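Local coordinates for phosphoribosylamine--glycine ligase (Thermotoga maritima, PDB 1VKZ), which catalyses the ATP-dependent joining of glycine to 5-phosphoribosylamine, giving glycinamide ribonucleotide in the second step of de novo purine synthesis, at residues V108-R120 and L251-G263. Residues are numbered along the deposited sequence; the frame is centred on the assembly and turned at random.
Sequences VYAKRFMKKYGIR and LFDKTLWGVEKEG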
ATOM      1  N   VAL A 108       9.753  -8.812 -12.533  1.00 39.46           N
ATOM      2  CA  VAL A 108      10.922  -9.046 -13.356  1.00 40.56           C
ATOM      3  C   VAL A 108      11.445  -7.766 -13.980  1.00 42.45           C
ATOM      4  O   VAL A 108      12.650  -7.501 -13.930  1.00 40.75           O
ATOM      5  CB  VAL A 108      10.634 -10.000 -14.486  1.00 41.95           C
ATOM      6  CG1 VAL A 108      11.893 -10.203 -15.331  1.00 40.53           C
ATOM      7  CG2 VAL A 108      10.138 -11.335 -13.920  1.00 47.03           C
ATOM      8  N   TYR A 109      10.551  -6.983 -14.603  1.00 43.52           N
ATOM      9  CA  TYR A 109      10.966  -5.705 -15.132  1.00 41.48           C
ATOM     10  C   TYR A 109      11.623  -4.885 -14.046  1.00 40.64           C
ATOM     11  O   TYR A 109      12.637  -4.251 -14.294  1.00 40.46           O
ATOM     12  CB  TYR A 109       9.811  -4.939 -15.755  1.00 46.29           C
ATOM     13  CG  TYR A 109      10.166  -3.509 -16.156  1.00 44.76           C
ATOM     14  CD1 TYR A 109      10.766  -3.238 -17.374  1.00 57.98           C
ATOM     15  CD2 TYR A 109       9.913  -2.442 -15.308  1.00 44.15           C
ATOM     16  CE1 TYR A 109      11.078  -1.932 -17.750  1.00 55.15           C
ATOM     17  CE2 TYR A 109      10.230  -1.149 -15.666  1.00 51.99           C
ATOM     18  CZ  TYR A 109      10.808  -0.909 -16.886  1.00 52.67           C
ATOM     19  OH  TYR A 109      11.125   0.365 -17.247  1.00 62.72           O
ATOM     20  N   ALA A 110      11.067  -4.901 -12.832  1.00 43.71           N
ATOM     21  CA  ALA A 110      11.559  -4.026 -11.781  1.00 43.46           C
ATOM     22  C   ALA A 110      12.991  -4.355 -11.477  1.00 42.44           C
ATOM     23  O   ALA A 110      13.820  -3.455 -11.308  1.00 40.94           O
ATOM     24  CB  ALA A 110      10.681  -4.133 -10.529  1.00 45.79           C
ATOM     25  N   LYS A 111      13.305  -5.648 -11.464  1.00 43.28           N
ATOM     26  CA  LYS A 111      14.671  -6.107 -11.170  1.00 41.92           C
ATOM     27  C   LYS A 111      15.679  -5.738 -12.219  1.00 43.66           C
ATOM     28  O   LYS A 111      16.820  -5.412 -11.897  1.00 43.91           O
ATOM     29  CB  LYS A 111      14.690  -7.617 -10.998  1.00 41.82           C
ATOM     30  CG  LYS A 111      14.222  -8.047  -9.674  1.00 47.02           C
ATOM     31  CD  LYS A 111      15.095  -7.450  -8.575  1.00 53.60           C
ATOM     32  CE  LYS A 111      15.309  -8.410  -7.404  1.00 56.11           C
ATOM     33  NZ  LYS A 111      16.511  -8.025  -6.584  1.00 51.94           N
ATOM     34  N   ARG A 112      15.276  -5.805 -13.487  1.00 45.36           N
ATOM     35  CA  ARG A 112      16.186  -5.464 -14.562  1.00 45.35           C
ATOM     36  C   ARG A 112      16.442  -3.975 -14.600  1.00 44.15           C
ATOM     37  O   ARG A 112      17.541  -3.508 -14.885  1.00 42.36           O
ATOM     38  CB  ARG A 112      15.650  -6.015 -15.865  1.00 45.91           C
ATOM     39  CG  ARG A 112      15.999  -7.485 -15.992  1.00 47.71           C
ATOM     40  CD  ARG A 112      15.074  -8.275 -16.838  1.00 48.98           C
ATOM     41  NE  ARG A 112      15.454  -9.677 -16.922  1.00 54.10           N
ATOM     42  CZ  ARG A 112      14.839 -10.549 -17.713  1.00 56.89           C
ATOM     43  NH1 ARG A 112      13.793 -10.172 -18.449  1.00 59.33           N
ATOM     44  NH2 ARG A 112      15.254 -11.806 -17.760  1.00 56.02           N
ATOM     45  N   PHE A 113      15.395  -3.245 -14.285  1.00 43.70           N
ATOM     46  CA  PHE A 113      15.449  -1.811 -14.152  1.00 42.61           C
ATOM     47  C   PHE A 113      16.495  -1.434 -13.108  1.00 43.59           C
ATOM     48  O   PHE A 113      17.423  -0.672 -13.375  1.00 43.98           O
ATOM     49  CB  PHE A 113      14.061  -1.326 -13.727  1.00 42.01           C
ATOM     50  CG  PHE A 113      13.990   0.136 -13.454  1.00 44.23           C
ATOM     51  CD1 PHE A 113      13.921   1.037 -14.488  1.00 40.71           C
ATOM     52  CD2 PHE A 113      14.028   0.611 -12.169  1.00 34.20           C
ATOM     53  CE1 PHE A 113      13.854   2.382 -14.221  1.00 43.09           C
ATOM     54  CE2 PHE A 113      13.989   1.968 -11.901  1.00 36.25           C
ATOM     55  CZ  PHE A 113      13.899   2.844 -12.925  1.00 35.32           C
HETATM   56  N   MSE A 114      16.354  -1.992 -11.915  1.00 44.64           N
HETATM   57  CA  MSE A 114      17.264  -1.686 -10.836  1.00 46.72           C
HETATM   58  C   MSE A 114      18.758  -2.065 -11.133  1.00 44.59           C
HETATM   59  O   MSE A 114      19.702  -1.344 -10.775  1.00 40.19           O
HETATM   60  CB  MSE A 114      16.764  -2.388  -9.595  1.00 45.85           C
HETATM   61  CG  MSE A 114      15.454  -1.877  -9.107  1.00 46.98           C
HETATM   62 SE   MSE A 114      14.983  -2.720  -7.410  1.00 63.36          SE
HETATM   63  CE  MSE A 114      13.697  -4.150  -7.917  1.00 49.57           C
ATOM     64  N   LYS A 115      18.968  -3.216 -11.763  1.00 45.72           N
ATOM     65  CA  LYS A 115      20.313  -3.606 -12.168  1.00 45.05           C
ATOM     66  C   LYS A 115      20.869  -2.531 -13.112  1.00 43.20           C
ATOM     67  O   LYS A 115      21.960  -2.044 -12.916  1.00 41.30           O
ATOM     68  CB  LYS A 115      20.300  -4.976 -12.849  1.00 44.60           C
ATOM     69  CG  LYS A 115      21.668  -5.699 -12.868  1.00 46.15           C
ATOM     70  CD  LYS A 115      21.812  -6.660 -14.061  1.00 47.46           C
ATOM     71  CE  LYS A 115      20.848  -7.849 -13.986  1.00 55.21           C
ATOM     72  NZ  LYS A 115      20.708  -8.618 -15.280  1.00 51.92           N
ATOM     73  N   LYS A 116      20.067  -2.140 -14.100  1.00 43.50           N
ATOM     74  CA  LYS A 116      20.425  -1.097 -15.074  1.00 42.71           C
ATOM     75  C   LYS A 116      20.803   0.239 -14.415  1.00 42.74           C
ATOM     76  O   LYS A 116      21.864   0.800 -14.665  1.00 44.69           O
ATOM     77  CB  LYS A 116      19.250  -0.874 -16.028  1.00 43.84           C
ATOM     78  CG  LYS A 116      19.626  -0.534 -17.458  1.00 38.56           C
ATOM     79  CD  LYS A 116      18.389  -0.194 -18.269  1.00 40.68           C
ATOM     80  CE  LYS A 116      18.763   0.295 -19.638  1.00 37.69           C
ATOM     81  NZ  LYS A 116      17.682   1.106 -20.250  1.00 49.16           N
ATOM     82  N   TYR A 117      19.948   0.742 -13.547  1.00 40.07           N
ATOM     83  CA  TYR A 117      20.186   2.040 -12.981  1.00 40.73           C
ATOM     84  C   TYR A 117      20.936   2.023 -11.627  1.00 41.35           C
ATOM     85  O   TYR A 117      20.974   3.021 -10.916  1.00 44.07           O
ATOM     86  CB  TYR A 117      18.836   2.783 -12.960  1.00 42.12           C
ATOM     87  CG  TYR A 117      18.341   3.061 -14.363  1.00 40.43           C
ATOM     88  CD1 TYR A 117      18.967   4.026 -15.153  1.00 48.08           C
ATOM     89  CD2 TYR A 117      17.303   2.333 -14.932  1.00 42.10           C
ATOM     90  CE1 TYR A 117      18.552   4.286 -16.464  1.00 46.41           C
ATOM     91  CE2 TYR A 117      16.880   2.587 -16.254  1.00 43.19           C
ATOM     92  CZ  TYR A 117      17.513   3.566 -17.004  1.00 40.97           C
ATOM     93  OH  TYR A 117      17.126   3.847 -18.291  1.00 39.90           O
ATOM     94  N   GLY A 118      21.563   0.899 -11.290  1.00 42.46           N
ATOM     95  CA  GLY A 118      22.413   0.790 -10.083  1.00 41.43           C
ATOM     96  C   GLY A 118      21.677   0.982  -8.768  1.00 41.17           C
ATOM     97  O   GLY A 118      22.192   1.631  -7.866  1.00 38.46           O
ATOM     98  N   ILE A 119      20.470   0.414  -8.675  1.00 41.41           N
ATOM     99  CA  ILE A 119      19.616   0.538  -7.513  1.00 41.49           C
ATOM    100  C   ILE A 119      19.798  -0.721  -6.649  1.00 44.47           C
ATOM    101  O   ILE A 119      19.638  -1.854  -7.114  1.00 45.24           O
ATOM    102  CB  ILE A 119      18.161   0.717  -7.956  1.00 42.62           C
ATOM    103  CG1 ILE A 119      17.968   2.063  -8.691  1.00 41.54           C
ATOM    104  CG2 ILE A 119      17.212   0.653  -6.775  1.00 46.49           C
ATOM    105  CD1 ILE A 119      16.890   2.018  -9.702  1.00 42.65           C
ATOM    106  N   ARG A 120      20.132  -0.513  -5.380  1.00 44.23           N
ATOM    107  CA  ARG A 120      20.591  -1.593  -4.546  1.00 44.72           C
ATOM    108  C   ARG A 120      19.446  -2.543  -4.288  1.00 43.73           C
ATOM    109  O   ARG A 120      18.417  -2.166  -3.753  1.00 44.94           O
ATOM    110  CB  ARG A 120      21.181  -1.066  -3.242  1.00 44.55           C
ATOM    111  CG  ARG A 120      21.787  -2.149  -2.358  1.00 48.47           C
ATOM    112  CD  ARG A 120      22.325  -1.638  -1.008  1.00 50.05           C
ATOM    113  NE  ARG A 120      23.217  -0.480  -1.150  1.00 55.03           N
ATOM    114  CZ  ARG A 120      22.842   0.802  -1.129  1.00 53.56           C
ATOM    115  NH1 ARG A 120      21.575   1.141  -0.977  1.00 53.62           N
ATOM    116  NH2 ARG A 120      23.753   1.759  -1.262  1.00 52.60           N
ATOM    117  N   LEU A 251      17.965   6.101  -3.112  1.00 45.63           N
ATOM    118  CA  LEU A 251      17.157   5.090  -3.821  1.00 44.07           C
ATOM    119  C   LEU A 251      16.044   5.727  -4.637  1.00 45.23           C
ATOM    120  O   LEU A 251      15.790   5.311  -5.783  1.00 45.63           O
ATOM    121  CB  LEU A 251      16.568   4.065  -2.844  1.00 43.44           C
ATOM    122  CG  LEU A 251      17.549   3.034  -2.286  1.00 49.29           C
ATOM    123  CD1 LEU A 251      16.873   2.114  -1.232  1.00 47.94           C
ATOM    124  CD2 LEU A 251      18.205   2.227  -3.415  1.00 42.82           C
ATOM    125  N   PHE A 252      15.370   6.712  -4.048  1.00 46.80           N
ATOM    126  CA  PHE A 252      14.346   7.486  -4.760  1.00 44.93           C
ATOM    127  C   PHE A 252      14.911   8.241  -5.961  1.00 45.61           C
ATOM    128  O   PHE A 252      14.329   8.192  -7.059  1.00 46.07           O
ATOM    129  CB  PHE A 252      13.672   8.460  -3.810  1.00 44.86           C
ATOM    130  CG  PHE A 252      12.561   7.862  -3.031  1.00 41.03           C
ATOM    131  CD1 PHE A 252      11.420   7.428  -3.667  1.00 48.43           C
ATOM    132  CD2 PHE A 252      12.645   7.747  -1.656  1.00 45.53           C
ATOM    133  CE1 PHE A 252      10.391   6.872  -2.936  1.00 45.44           C
ATOM    134  CE2 PHE A 252      11.618   7.209  -0.926  1.00 46.24           C
ATOM    135  CZ  PHE A 252      10.497   6.775  -1.558  1.00 45.31           C
ATOM    136  N   ASP A 253      16.046   8.913  -5.758  1.00 45.43           N
ATOM    137  CA  ASP A 253      16.682   9.641  -6.841  1.00 48.75           C
ATOM    138  C   ASP A 253      17.054   8.733  -8.007  1.00 47.81           C
ATOM    139  O   ASP A 253      16.817   9.100  -9.164  1.00 48.16           O
ATOM    140  CB  ASP A 253      17.920  10.417  -6.366  1.00 51.60           C
ATOM    141  CG  ASP A 253      17.621  11.890  -6.083  1.00 63.37           C
ATOM    142  OD1 ASP A 253      16.663  12.448  -6.703  1.00 65.53           O
ATOM    143  OD2 ASP A 253      18.312  12.565  -5.263  1.00 73.84           O
ATOM    144  N   LYS A 254      17.652   7.574  -7.722  1.00 44.69           N
ATOM    145  CA  LYS A 254      18.172   6.721  -8.790  1.00 43.94           C
ATOM    146  C   LYS A 254      17.023   6.063  -9.528  1.00 42.70           C
ATOM    147  O   LYS A 254      17.086   5.878 -10.734  1.00 44.14           O
ATOM    148  CB  LYS A 254      19.160   5.688  -8.272  1.00 45.68           C
ATOM    149  CG  LYS A 254      20.651   6.092  -8.268  1.00 46.05           C
ATOM    150  CD  LYS A 254      21.488   4.901  -7.741  1.00 47.96           C
ATOM    151  CE  LYS A 254      22.965   4.924  -8.166  1.00 56.08           C
ATOM    152  NZ  LYS A 254      23.847   5.759  -7.267  1.00 65.62           N
ATOM    153  N   THR A 255      15.949   5.775  -8.797  1.00 44.22           N
ATOM    154  CA  THR A 255      14.698   5.255  -9.365  1.00 40.86           C
ATOM    155  C   THR A 255      14.024   6.262 -10.269  1.00 42.02           C
ATOM    156  O   THR A 255      13.570   5.921 -11.358  1.00 45.32           O
ATOM    157  CB  THR A 255      13.737   4.863  -8.244  1.00 40.10           C
ATOM    158  OG1 THR A 255      14.301   3.791  -7.476  1.00 43.15           O
ATOM    159  CG2 THR A 255      12.441   4.264  -8.808  1.00 41.00           C
ATOM    160  N   LEU A 256      13.946   7.504  -9.828  1.00 42.32           N
ATOM    161  CA  LEU A 256      13.339   8.549 -10.650  1.00 39.67           C
ATOM    162  C   LEU A 256      14.169   8.920 -11.863  1.00 40.76           C
ATOM    163  O   LEU A 256      13.614   9.194 -12.947  1.00 43.27           O
ATOM    164  CB  LEU A 256      13.038   9.772  -9.802  1.00 40.69           C
ATOM    165  CG  LEU A 256      12.059   9.417  -8.694  1.00 36.36           C
ATOM    166  CD1 LEU A 256      11.796  10.607  -7.805  1.00 41.41           C
ATOM    167  CD2 LEU A 256      10.782   8.860  -9.313  1.00 47.80           C
ATOM    168  N   TRP A 257      15.489   8.956 -11.699  1.00 42.59           N
ATOM    169  CA  TRP A 257      16.392   9.148 -12.842  1.00 41.24           C
ATOM    170  C   TRP A 257      16.166   8.035 -13.867  1.00 42.83           C
ATOM    171  O   TRP A 257      16.002   8.318 -15.070  1.00 43.76           O
ATOM    172  CB  TRP A 257      17.859   9.232 -12.400  1.00 42.20           C
ATOM    173  CG  TRP A 257      18.836   8.983 -13.491  1.00 43.22           C
ATOM    174  CD1 TRP A 257      19.769   7.991 -13.543  1.00 42.36           C
ATOM    175  CD2 TRP A 257      18.959   9.713 -14.709  1.00 49.25           C
ATOM    176  NE1 TRP A 257      20.472   8.059 -14.718  1.00 45.11           N
ATOM    177  CE2 TRP A 257      19.987   9.109 -15.457  1.00 51.82           C
ATOM    178  CE3 TRP A 257      18.279  10.813 -15.264  1.00 46.27           C
ATOM    179  CZ2 TRP A 257      20.365   9.577 -16.717  1.00 44.88           C
ATOM    180  CZ3 TRP A 257      18.649  11.272 -16.521  1.00 43.56           C
ATOM    181  CH2 TRP A 257      19.678  10.661 -17.226  1.00 45.68           C
ATOM    182  N   GLY A 258      16.119   6.790 -13.398  1.00 43.97           N
ATOM    183  CA  GLY A 258      15.907   5.663 -14.280  1.00 43.98           C
ATOM    184  C   GLY A 258      14.625   5.787 -15.079  1.00 44.20           C
ATOM    185  O   GLY A 258      14.620   5.525 -16.277  1.00 49.49           O
ATOM    186  N   VAL A 259      13.540   6.221 -14.436  1.00 45.55           N
ATOM    187  CA  VAL A 259      12.261   6.491 -15.148  1.00 43.66           C
ATOM    188  C   VAL A 259      12.441   7.560 -16.226  1.00 44.04           C
ATOM    189  O   VAL A 259      11.945   7.410 -17.354  1.00 44.28           O
ATOM    190  CB  VAL A 259      11.131   6.942 -14.193  1.00 42.78           C
ATOM    191  CG1 VAL A 259       9.831   7.206 -14.974  1.00 44.02           C
ATOM    192  CG2 VAL A 259      10.865   5.909 -13.090  1.00 47.50           C
ATOM    193  N   GLU A 260      13.129   8.647 -15.886  1.00 43.51           N
ATOM    194  CA  GLU A 260      13.356   9.712 -16.850  1.00 45.86           C
ATOM    195  C   GLU A 260      14.214   9.196 -17.986  1.00 44.23           C
ATOM    196  O   GLU A 260      13.899   9.433 -19.131  1.00 45.98           O
ATOM    197  CB  GLU A 260      14.019  10.931 -16.218  1.00 44.64           C
ATOM    198  CG  GLU A 260      13.055  12.015 -15.749  1.00 50.77           C
ATOM    199  CD  GLU A 260      13.769  13.358 -15.502  1.00 54.94           C
ATOM    200  OE1 GLU A 260      15.014  13.484 -15.755  1.00 44.39           O
ATOM    201  OE2 GLU A 260      13.069  14.302 -15.050  1.00 72.45           O
ATOM    202  N   LYS A 261      15.291   8.486 -17.670  1.00 43.08           N
ATOM    203  CA  LYS A 261      16.102   7.907 -18.705  1.00 45.14           C
ATOM    204  C   LYS A 261      15.352   6.872 -19.595  1.00 47.50           C
ATOM    205  O   LYS A 261      15.697   6.703 -20.766  1.00 43.53           O
ATOM    206  CB  LYS A 261      17.391   7.320 -18.132  1.00 44.73           C
ATOM    207  CG  LYS A 261      18.398   6.946 -19.231  1.00 42.80           C
ATOM    208  CD  LYS A 261      19.736   7.573 -18.999  1.00 42.84           C
ATOM    209  CE  LYS A 261      20.660   7.309 -20.143  1.00 40.92           C
ATOM    210  NZ  LYS A 261      20.929   5.865 -20.349  1.00 46.28           N
ATOM    211  N   GLU A 262      14.317   6.209 -19.065  1.00 49.82           N
ATOM    212  CA  GLU A 262      13.437   5.387 -19.934  1.00 48.51           C
ATOM    213  C   GLU A 262      12.480   6.224 -20.810  1.00 47.95           C
ATOM    214  O   GLU A 262      11.828   5.682 -21.696  1.00 53.19           O
ATOM    215  CB  GLU A 262      12.644   4.332 -19.127  1.00 49.46           C
ATOM    216  CG  GLU A 262      13.472   3.161 -18.604  1.00 48.11           C
ATOM    217  CD  GLU A 262      14.361   2.522 -19.658  1.00 56.26           C
ATOM    218  OE1 GLU A 262      13.975   2.532 -20.852  1.00 62.53           O
ATOM    219  OE2 GLU A 262      15.457   2.012 -19.309  1.00 46.60           O
ATOM    220  N   GLY A 263      12.405   7.532 -20.577  1.00 46.97           N
ATOM    221  CA  GLY A 263      11.678   8.446 -21.448  1.00 44.97           C
ATOM    222  C   GLY A 263      10.376   8.945 -20.868  1.00 44.46           C
ATOM    223  O   GLY A 263       9.620   9.660 -21.535  1.00 45.93           O
TER
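Tyr117 and Phe113 pack against Gly258, where the partner helix has no side chain, in a helix-helix contact within the ATP-grasp domain that continues into the turn after 108-116; the axes of 108-116 and 251-261 run at 102° and approach to 10.2 Å. The Tyr117 ring lays one face over Gly258: CA stands 3.4 Å from the ring centroid and 6° off its normal, a CH-pi contact so close that the two rings leave no room for a side chain at Gly258. Phe113, its CG anti to the backbone N, meets the same helix with its ring edge, CZ lying 3.5 Å from Thr255 O, near the ring plane. The edge of Tyr117 is also turned toward the face of the Trp257 five-membered ring, an offset edge-to-face pair with planes at 83°. Glu262 OE2 takes two donors: Lys116 NZ at 2.6 Å, in a salt bridge through the syn lone pair, and Tyr117 OH at 2.7 Å, from above the carboxylate plane. A phenylalanine in place of Tyr117 would probably keep the ring over Gly258 CA but lose the hydroxyl bond, leaving Glu262 OE2 with Lys116 as its one donor across this contact. Helix 107-116 ends in a Schellman motif with Gly118 as C-prime residue, Ile119 N returning to Met114 O; beyond it Ile119 CG2 meets Leu251 CD2 at 3.8 Å. Strand 280-287 backs this end: Ile119 touches Ile283 and Tyr286, whose hydroxyl is hydrogen-bonded to Thr255 OG1.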